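Local coordinates for soluble inorganic pyrophosphatase (Toxoplasma gondii, PDB 5WRT), which probably hydrolyses inorganic pyrophosphate to phosphate with the help of magnesium ions, as a soluble type I pyrophosphatase, at residues A[120-125]-A[152-157]; A[48-53]-A[95-100]; A[140-145]-A[158-163]. One frame throughout, in Å; residues are numbered along the deposited sequence.

Contact 1. Residues A[120-125]-A[152-157]. With MG (magnesium ion), chain C; MG (magnesium ion), chain D.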
loop_
_atom_site.group_PDB
_atom_site.type_symbol
_atom_site.label_atom_id
_atom_site.label_comp_id
_atom_site.label_asym_id
_atom_site.label_seq_id
_atom_site.Cartn_x
_atom_site.Cartn_y
_atom_site.Cartn_z
ATOM N N PRO A 120 14.108 3.359 17.889
ATOM C CA PRO A 120 12.945 3.602 18.754
ATOM C C PRO A 120 11.707 2.904 18.213
ATOM O O PRO A 120 11.526 2.762 17.002
ATOM C CB PRO A 120 12.787 5.127 18.722
ATOM C CG PRO A 120 14.143 5.639 18.402
ATOM C CD PRO A 120 14.795 4.613 17.523
ATOM N N LEU A 121 10.839 2.482 19.133
ATOM C CA LEU A 121 9.676 1.682 18.767
ATOM C C LEU A 121 8.721 2.481 17.887
ATOM O O LEU A 121 8.373 3.621 18.206
ATOM C CB LEU A 121 8.958 1.200 20.027
ATOM C CG LEU A 121 7.736 0.307 19.810
ATOM C CD1 LEU A 121 8.122 -0.946 19.042
ATOM C CD2 LEU A 121 7.104 -0.055 21.143
ATOM N N ASP A 122 8.287 1.870 16.786
ATOM C CA ASP A 122 7.433 2.537 15.812
ATOM C C ASP A 122 5.968 2.461 16.225
ATOM O O ASP A 122 5.519 1.482 16.828
ATOM C CB ASP A 122 7.605 1.903 14.430
ATOM C CG ASP A 122 9.042 1.920 13.952
ATOM O OD1 ASP A 122 9.711 2.964 14.100
ATOM O OD2 ASP A 122 9.506 0.884 13.432
ATOM N N VAL A 123 5.215 3.506 15.884
ATOM C CA VAL A 123 3.791 3.578 16.193
ATOM C C VAL A 123 3.050 4.180 15.004
ATOM O O VAL A 123 3.509 5.153 14.395
ATOM C CB VAL A 123 3.523 4.390 17.482
ATOM C CG1 VAL A 123 4.174 5.765 17.409
ATOM C CG2 VAL A 123 2.026 4.509 17.744
ATOM N N VAL A 124 1.907 3.586 14.667
ATOM C CA VAL A 124 1.007 4.100 13.642
ATOM C C VAL A 124 -0.219 4.670 14.344
ATOM O O VAL A 124 -0.877 3.968 15.122
ATOM C CB VAL A 124 0.608 3.009 12.635
ATOM C CG1 VAL A 124 -0.155 3.612 11.472
ATOM C CG2 VAL A 124 1.838 2.267 12.136
ATOM N N GLU A 125 -0.525 5.934 14.072
ATOM C CA GLU A 125 -1.703 6.590 14.623
ATOM C C GLU A 125 -2.785 6.617 13.553
ATOM O O GLU A 125 -2.545 7.078 12.432
ATOM C CB GLU A 125 -1.371 8.007 15.094
ATOM C CG GLU A 125 -2.370 8.602 16.074
ATOM C CD GLU A 125 -3.601 9.164 15.392
ATOM O OE1 GLU A 125 -3.450 9.852 14.360
ATOM O OE2 GLU A 125 -4.721 8.923 15.891
ATOM N N GLU A 152 14.928 -9.040 11.352
ATOM C CA GLU A 152 14.740 -8.048 12.401
ATOM C C GLU A 152 13.262 -7.959 12.751
ATOM O O GLU A 152 12.412 -7.853 11.860
ATOM C CB GLU A 152 15.251 -6.671 11.970
ATOM C CG GLU A 152 16.758 -6.550 11.840
ATOM C CD GLU A 152 17.219 -5.101 11.827
ATOM O OE1 GLU A 152 16.497 -4.248 11.265
ATOM O OE2 GLU A 152 18.295 -4.811 12.390
ATOM N N LEU A 153 12.963 -8.007 14.045
ATOM C CA LEU A 153 11.606 -7.783 14.525
ATOM C C LEU A 153 11.316 -6.286 14.513
ATOM O O LEU A 153 11.978 -5.514 15.216
ATOM C CB LEU A 153 11.435 -8.367 15.925
ATOM C CG LEU A 153 10.112 -8.115 16.650
ATOM C CD1 LEU A 153 8.928 -8.522 15.786
ATOM C CD2 LEU A 153 10.097 -8.872 17.970
ATOM N N ASP A 154 10.336 -5.874 13.715
ATOM C CA ASP A 154 10.014 -4.461 13.523
ATOM C C ASP A 154 8.538 -4.260 13.853
ATOM O O ASP A 154 7.681 -4.258 12.966
ATOM C CB ASP A 154 10.357 -4.025 12.087
ATOM C CG ASP A 154 10.144 -2.543 11.857
ATOM O OD1 ASP A 154 10.012 -1.793 12.845
ATOM O OD2 ASP A 154 10.116 -2.126 10.682
ATOM N N TRP A 155 8.251 -4.097 15.144
ATOM C CA TRP A 155 6.880 -3.891 15.594
ATOM C C TRP A 155 6.291 -2.627 14.982
ATOM O O TRP A 155 6.969 -1.605 14.846
ATOM C CB TRP A 155 6.824 -3.777 17.118
ATOM C CG TRP A 155 7.050 -5.046 17.871
ATOM C CD1 TRP A 155 8.197 -5.429 18.497
ATOM C CD2 TRP A 155 6.097 -6.090 18.105
ATOM N NE1 TRP A 155 8.022 -6.649 19.100
ATOM C CE2 TRP A 155 6.742 -7.079 18.872
ATOM C CE3 TRP A 155 4.762 -6.287 17.735
ATOM C CZ2 TRP A 155 6.101 -8.248 19.279
ATOM C CZ3 TRP A 155 4.126 -7.449 18.140
ATOM C CH2 TRP A 155 4.797 -8.414 18.902
ATOM N N LYS A 156 5.016 -2.701 14.620
ATOM C CA LYS A 156 4.226 -1.528 14.258
ATOM C C LYS A 156 3.064 -1.461 15.244
ATOM O O LYS A 156 2.058 -2.157 15.078
ATOM C CB LYS A 156 3.744 -1.600 12.811
ATOM C CG LYS A 156 4.859 -1.812 11.799
ATOM C CD LYS A 156 5.892 -0.699 11.878
ATOM C CE LYS A 156 7.014 -0.911 10.874
ATOM N NZ LYS A 156 8.240 -0.135 11.218
ATOM N N VAL A 157 3.216 -0.644 16.280
ATOM C CA VAL A 157 2.162 -0.467 17.272
ATOM C C VAL A 157 1.074 0.416 16.680
ATOM O O VAL A 157 1.358 1.435 16.039
ATOM C CB VAL A 157 2.735 0.140 18.566
ATOM C CG1 VAL A 157 1.628 0.390 19.584
ATOM C CG2 VAL A 157 3.811 -0.762 19.151
HETATM MG MG MG C . 10.894 -0.439 14.021
HETATM MG MG MG D . 10.962 4.407 13.151
HETATM O O HOH W 1 9.460 -1.147 15.732
HETATM O O HOH W 2 12.027 0.193 12.378
HETATM O O HOH W 3 11.588 0.994 15.567
HETATM O O HOH W 4 12.073 5.895 12.227
HETATM O O HOH W 5 12.286 2.922 12.771
HETATM O O HOH W 6 10.279 3.508 11.223
#
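Asp-122 and Asp-154 reach the same magnesium ion from neighbouring strands through different torsions. Asp-154 holds CG opposite its backbone N (chi1 -176°). Asp-122 turns CG beside its N (chi1 -57°). Asp-122 OD2 and Asp-154 OD1 each bind the chain C magnesium at 2.0 Å. Asp-117 and three waters are its other ligands. Asp-122 OD1 binds the chain D magnesium at 2.1 Å, so one carboxylate bridges both metals. Lys-156 runs next to Asp-122 on the same face of the sheet. Its NZ forms a salt bridge to Asp-122 OD2 at 2.7 Å, from above that carboxylate plane. A second, from Lys-156 NZ to Asp-154 OD2 at 2.8 Å, comes from the syn side but tilted out of the plane. Tyr-93 OH is a further partner of NZ. Next to the metal site the strands pair in parallel. Val-124 N donates a hydrogen bond of 2.6 Å to Val-157 O, and Val-157 N donates one to Asp-122 O. Leu-121 CD1 packs on Trp-155 CB at 3.7 Å. Asp-122 OD2 and Asp-154 OD1 approach within 2.8 Å because they share a metal. The ion and the lysine probably offset repulsion between these carboxylates of the pyrophosphatase magnesium site.

Contact 2. Residues A[48-53]-A[95-100]; sequences NMVVEI and AFPQTW
Ala-95 pairs with Val-50 in an antiparallel hydrogen-bonded pair, and it has the most surface buried here. Val-50 N gives a bond of 2.9 Å to Ala-95 O. The return bond, from Ala-95 N to Val-50 O, is 3.1 Å long. Both backbone groups of each residue are therefore used by the other. The methyl of Ala-95 and the side chain of Val-50 lie on the same face of the sheet. Glu-52, two residues after Val-50 on strand 47-53, is a residue of the magnesium site, although no ion is bound to it in this chain. Its OE2 takes a bond from Met-63 N. Glu-52 and Ile-53 both face Tyr-93 in a classic beta bulge.

Pro-97 is the second main residue. Val-50 CG2, set beside its own backbone N, touches Pro-97 CG at 3.7 Å. Pro-97 CD also lies 3.1 Å from Asn-48 O. Asn-48 O meets the Phe-96 ring edge-on, 3.4 Å from Phe-96 CD1. Past the proline the chain turns, and Thr-99 OG1 bonds to Phe-96 O at 2.6 Å. Phe-96 packs on Leu-121 and Val-123 of strand 115-125, on Val-141 of strand 136-149 and on Val-221 of helix 214-232. Strand 47-53 is itself flanked by strand 136-149, where Met-49 bonds to Val-137 through the backbone.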
loop_
_atom_site.group_PDB
_atom_site.type_symbol
_atom_site.label_atom_id
_atom_site.label_comp_id
_atom_site.label_asym_id
_atom_site.label_seq_id
_atom_site.Cartn_x
_atom_site.Cartn_y
_atom_site.Cartn_z
ATOM N N ASN A 48 3.072 9.075 24.813
ATOM C CA ASN A 48 3.368 10.153 23.884
ATOM C C ASN A 48 3.938 9.583 22.595
ATOM O O ASN A 48 4.722 8.630 22.608
ATOM C CB ASN A 48 4.333 11.166 24.500
ATOM C CG ASN A 48 3.616 12.370 25.083
ATOM O OD1 ASN A 48 2.565 12.782 24.587
ATOM N ND2 ASN A 48 4.189 12.951 26.128
ATOM N N MET A 49 3.519 10.162 21.476
ATOM C CA MET A 49 3.991 9.769 20.159
ATOM C C MET A 49 4.651 10.965 19.497
ATOM O O MET A 49 4.055 12.045 19.424
ATOM C CB MET A 49 2.839 9.252 19.293
ATOM C CG MET A 49 3.122 9.295 17.796
ATOM S SD MET A 49 1.692 8.810 16.808
ATOM C CE MET A 49 2.434 8.656 15.183
ATOM N N VAL A 50 5.879 10.775 19.028
ATOM C CA VAL A 50 6.569 11.784 18.234
ATOM C C VAL A 50 6.245 11.493 16.774
ATOM O O VAL A 50 6.655 10.464 16.230
ATOM C CB VAL A 50 8.081 11.774 18.489
ATOM C CG1 VAL A 50 8.788 12.728 17.534
ATOM C CG2 VAL A 50 8.378 12.144 19.935
ATOM N N VAL A 51 5.501 12.395 16.143
ATOM C CA VAL A 51 5.091 12.207 14.757
ATOM C C VAL A 51 6.272 12.543 13.857
ATOM O O VAL A 51 6.771 13.673 13.867
ATOM C CB VAL A 51 3.872 13.077 14.419
ATOM C CG1 VAL A 51 3.464 12.880 12.966
ATOM C CG2 VAL A 51 2.718 12.757 15.357
ATOM N N GLU A 52 6.719 11.561 13.076
ATOM C CA GLU A 52 7.783 11.764 12.101
ATOM C C GLU A 52 7.244 11.912 10.683
ATOM O O GLU A 52 7.640 12.832 9.962
ATOM C CB GLU A 52 8.787 10.605 12.159
ATOM C CG GLU A 52 9.560 10.504 13.466
ATOM C CD GLU A 52 10.394 9.236 13.561
ATOM O OE1 GLU A 52 9.987 8.204 12.985
ATOM O OE2 GLU A 52 11.460 9.271 14.212
ATOM N N ILE A 53 6.344 11.026 10.272
ATOM C CA ILE A 53 5.804 11.047 8.915
ATOM C C ILE A 53 4.306 11.319 8.983
ATOM O O ILE A 53 3.543 10.476 9.476
ATOM C CB ILE A 53 6.106 9.732 8.179
ATOM C CG1 ILE A 53 7.615 9.588 7.964
ATOM C CG2 ILE A 53 5.361 9.678 6.854
ATOM C CD1 ILE A 53 8.030 8.238 7.436
ATOM N N ALA A 95 7.296 7.463 16.408
ATOM C CA ALA A 95 7.986 6.605 17.357
ATOM C C ALA A 95 7.664 7.044 18.777
ATOM O O ALA A 95 7.250 8.180 19.023
ATOM C CB ALA A 95 9.502 6.621 17.128
ATOM N N PHE A 96 7.858 6.119 19.707
ATOM C CA PHE A 96 7.697 6.383 21.130
ATOM C C PHE A 96 8.997 6.939 21.698
ATOM O O PHE A 96 10.063 6.354 21.466
ATOM C CB PHE A 96 7.322 5.111 21.880
ATOM C CG PHE A 96 5.957 4.579 21.542
ATOM C CD1 PHE A 96 4.816 5.257 21.933
ATOM C CD2 PHE A 96 5.819 3.393 20.836
ATOM C CE1 PHE A 96 3.559 4.764 21.625
ATOM C CE2 PHE A 96 4.567 2.895 20.525
ATOM C CZ PHE A 96 3.435 3.582 20.921
ATOM N N PRO A 97 8.958 8.055 22.424
ATOM C CA PRO A 97 10.174 8.541 23.084
ATOM C C PRO A 97 10.656 7.559 24.140
ATOM O O PRO A 97 9.878 6.775 24.690
ATOM C CB PRO A 97 9.738 9.869 23.719
ATOM C CG PRO A 97 8.434 10.215 23.081
ATOM C CD PRO A 97 7.800 8.921 22.689
ATOM N N GLN A 98 11.961 7.607 24.409
ATOM C CA GLN A 98 12.575 6.825 25.483
ATOM C C GLN A 98 12.298 5.334 25.312
ATOM O O GLN A 98 12.057 4.609 26.279
ATOM C CB GLN A 98 12.110 7.320 26.854
ATOM C CG GLN A 98 12.398 8.798 27.077
ATOM C CD GLN A 98 11.859 9.321 28.393
ATOM O OE1 GLN A 98 11.013 8.691 29.027
ATOM N NE2 GLN A 98 12.345 10.483 28.807
ATOM N N THR A 99 12.319 4.879 24.064
ATOM C CA THR A 99 12.215 3.467 23.739
ATOM C C THR A 99 13.353 3.094 22.804
ATOM O O THR A 99 13.834 3.920 22.023
ATOM C CB THR A 99 10.869 3.120 23.080
ATOM O OG1 THR A 99 10.713 3.882 21.875
ATOM C CG2 THR A 99 9.714 3.415 24.026
ATOM N N TRP A 100 13.776 1.838 22.889
ATOM C CA TRP A 100 14.851 1.338 22.042
ATOM C C TRP A 100 14.636 -0.152 21.858
ATOM O O TRP A 100 14.572 -0.894 22.842
ATOM C CB TRP A 100 16.225 1.615 22.655
ATOM C CG TRP A 100 17.366 1.168 21.786
ATOM C CD1 TRP A 100 17.556 1.459 20.467
ATOM C CD2 TRP A 100 18.474 0.350 22.179
ATOM N NE1 TRP A 100 18.714 0.874 20.014
ATOM C CE2 TRP A 100 19.296 0.187 21.046
ATOM C CE3 TRP A 100 18.850 -0.261 23.378
ATOM C CZ2 TRP A 100 20.472 -0.559 21.078
ATOM C CZ3 TRP A 100 20.020 -0.997 23.410
ATOM C CH2 TRP A 100 20.815 -1.145 22.266
#

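Contact 3. Residues A[140-145]-A[158-163]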
loop_
_atom_site.group_PDB
_atom_site.type_symbol
_atom_site.label_atom_id
_atom_site.label_comp_id
_atom_site.label_asym_id
_atom_site.label_seq_id
_atom_site.Cartn_x
_atom_site.Cartn_y
_atom_site.Cartn_z
ATOM N N LYS A 140 -3.554 6.406 22.829
ATOM C CA LYS A 140 -3.921 5.163 23.489
ATOM C C LYS A 140 -3.573 4.006 22.564
ATOM O O LYS A 140 -3.969 3.998 21.393
ATOM C CB LYS A 140 -5.407 5.141 23.846
ATOM C CG LYS A 140 -5.901 3.797 24.354
ATOM C CD LYS A 140 -7.310 3.901 24.915
ATOM C CE LYS A 140 -8.222 4.685 23.988
ATOM N NZ LYS A 140 -9.644 4.624 24.429
ATOM N N VAL A 141 -2.831 3.042 23.092
ATOM C CA VAL A 141 -2.339 1.925 22.297
ATOM C C VAL A 141 -3.458 0.909 22.101
ATOM O O VAL A 141 -4.143 0.527 23.057
ATOM C CB VAL A 141 -1.110 1.296 22.971
ATOM C CG1 VAL A 141 -0.922 -0.119 22.511
ATOM C CG2 VAL A 141 0.130 2.128 22.667
ATOM N N LEU A 142 -3.642 0.466 20.853
ATOM C CA LEU A 142 -4.724 -0.442 20.500
ATOM C C LEU A 142 -4.261 -1.833 20.089
ATOM O O LEU A 142 -5.054 -2.776 20.168
ATOM C CB LEU A 142 -5.557 0.148 19.353
ATOM C CG LEU A 142 -6.210 1.506 19.607
ATOM C CD1 LEU A 142 -6.713 2.106 18.301
ATOM C CD2 LEU A 142 -7.336 1.376 20.616
ATOM N N GLY A 143 -3.016 -1.984 19.660
ATOM C CA GLY A 143 -2.550 -3.258 19.151
ATOM C C GLY A 143 -1.196 -3.097 18.499
ATOM O O GLY A 143 -0.603 -2.014 18.501
ATOM N N ALA A 144 -0.708 -4.203 17.942
ATOM C CA ALA A 144 0.630 -4.213 17.369
ATOM C C ALA A 144 0.751 -5.337 16.352
ATOM O O ALA A 144 0.268 -6.447 16.583
ATOM C CB ALA A 144 1.700 -4.373 18.455
ATOM N N LEU A 145 1.400 -5.033 15.231
ATOM C CA LEU A 145 1.734 -6.017 14.210
ATOM C C LEU A 145 3.222 -6.324 14.303
ATOM O O LEU A 145 4.043 -5.406 14.389
ATOM C CB LEU A 145 1.384 -5.499 12.814
ATOM C CG LEU A 145 -0.102 -5.380 12.474
ATOM C CD1 LEU A 145 -0.319 -4.355 11.371
ATOM C CD2 LEU A 145 -0.658 -6.733 12.064
ATOM N N LEU A 158 -0.181 0.031 16.893
ATOM C CA LEU A 158 -1.320 0.812 16.437
ATOM C C LEU A 158 -1.907 1.576 17.615
ATOM O O LEU A 158 -2.076 1.021 18.705
ATOM C CB LEU A 158 -2.388 -0.082 15.802
ATOM C CG LEU A 158 -1.890 -1.229 14.920
ATOM C CD1 LEU A 158 -3.038 -2.154 14.545
ATOM C CD2 LEU A 158 -1.196 -0.700 13.673
ATOM N N ALA A 159 -2.223 2.849 17.390
ATOM C CA ALA A 159 -2.663 3.712 18.474
ATOM C C ALA A 159 -3.663 4.727 17.941
ATOM O O ALA A 159 -3.782 4.935 16.731
ATOM C CB ALA A 159 -1.478 4.421 19.138
ATOM N N ILE A 160 -4.387 5.359 18.863
ATOM C CA ILE A 160 -5.367 6.382 18.521
ATOM C C ILE A 160 -5.070 7.635 19.335
ATOM O O ILE A 160 -4.824 7.559 20.544
ATOM C CB ILE A 160 -6.816 5.904 18.748
ATOM C CG1 ILE A 160 -7.803 7.025 18.417
ATOM C CG2 ILE A 160 -7.018 5.397 20.170
ATOM C CD1 ILE A 160 -7.909 7.324 16.937
ATOM N N ARG A 161 -5.079 8.778 18.658
ATOM C CA ARG A 161 -4.770 10.058 19.279
ATOM C C ARG A 161 -5.868 10.468 20.255
ATOM O O ARG A 161 -7.057 10.388 19.932
ATOM C CB ARG A 161 -4.606 11.106 18.179
ATOM C CG ARG A 161 -4.299 12.508 18.625
ATOM C CD ARG A 161 -4.161 13.412 17.405
ATOM N NE ARG A 161 -5.437 13.606 16.721
ATOM C CZ ARG A 161 -6.335 14.523 17.065
ATOM N NH1 ARG A 161 -6.096 15.338 18.083
ATOM N NH2 ARG A 161 -7.471 14.628 16.389
ATOM N N GLU A 162 -5.476 10.900 21.453
ATOM C CA GLU A 162 -6.448 11.489 22.364
ATOM C C GLU A 162 -6.963 12.792 21.768
ATOM O O GLU A 162 -6.180 13.646 21.340
ATOM C CB GLU A 162 -5.842 11.730 23.747
ATOM C CG GLU A 162 -6.762 12.524 24.675
ATOM C CD GLU A 162 -6.142 12.818 26.029
ATOM O OE1 GLU A 162 -6.721 12.391 27.053
ATOM O OE2 GLU A 162 -5.086 13.482 26.074
ATOM N N GLY A 163 -8.282 12.942 21.737
ATOM C CA GLY A 163 -8.927 14.044 21.064
ATOM C C GLY A 163 -9.549 13.679 19.732
ATOM O O GLY A 163 -10.403 14.425 19.239
#
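Lys-140 and Ile-160 exchange two backbone bonds across antiparallel strands. Lys-140 N donates to Ile-160 O, and Ile-160 N donates to Lys-140 O, both at 2.9 Å. Lys-140 O also receives a CA-H...O contact from Ala-159 CA at 3.2 Å. The next acceptor, Leu-158 O, takes two donors. Leu-142 N reaches it at 2.7 Å, while Gly-143 N comes in longer and more bent, at 3.3 Å and 141°. Leu-158 N donates to Gly-143 O at 2.6 Å. Leu-142 and Gly-143 thus both face Leu-158, which is a classic beta bulge. It shifts the register by one residue within the hairpin of strands 136-149 and 152-161. This hairpin belongs to the curled mixed sheet at the core of the domain, as in other type I pyrophosphatases.

The backbone of Ala-159 pairs on its other side with Val-124 of strand 115-125 and with Ile-126 just beyond it. Arg-161 N is taken by the carboxylate atom Glu-125 OE2. Carbon contacts fill in beside the bonds. Leu-142 CD1 packs against Ile-160 CG2 at 3.8 Å, and the two side chains cross at a slant. The Lys-140 side chain runs beside Ile-160, and then its ammonium end turns off toward Phe-167. Its NZ donates to Phe-167 O, Leu-170 O and Asn-171 OD1, and makes a cation-pi contact with Phe-167.

From the N terminus, residues 48-53 come first. Contact 2 brings 95-100 back to them and closes a loop of 41 residues. Contact 2 is complete before the other two begin. Residues 120-125 open contact 1, and 140-145 open contact 3. Contact 1 closes at 152-157 and contact 3 at 158-163, so these two cross. Both use strand 152-161, which lies between strands 115-125 and 136-149. Contact 2 is tied to contact 1 where Leu-121 meets Phe-96 and Thr-99. Phe-96 also touches Val-141 of contact 3. Contacts 1 and 3 join strands of one curled sheet, and contact 1 carries the magnesium ions. Contact 2 ties the end of strand 92-95 and the following loop to it.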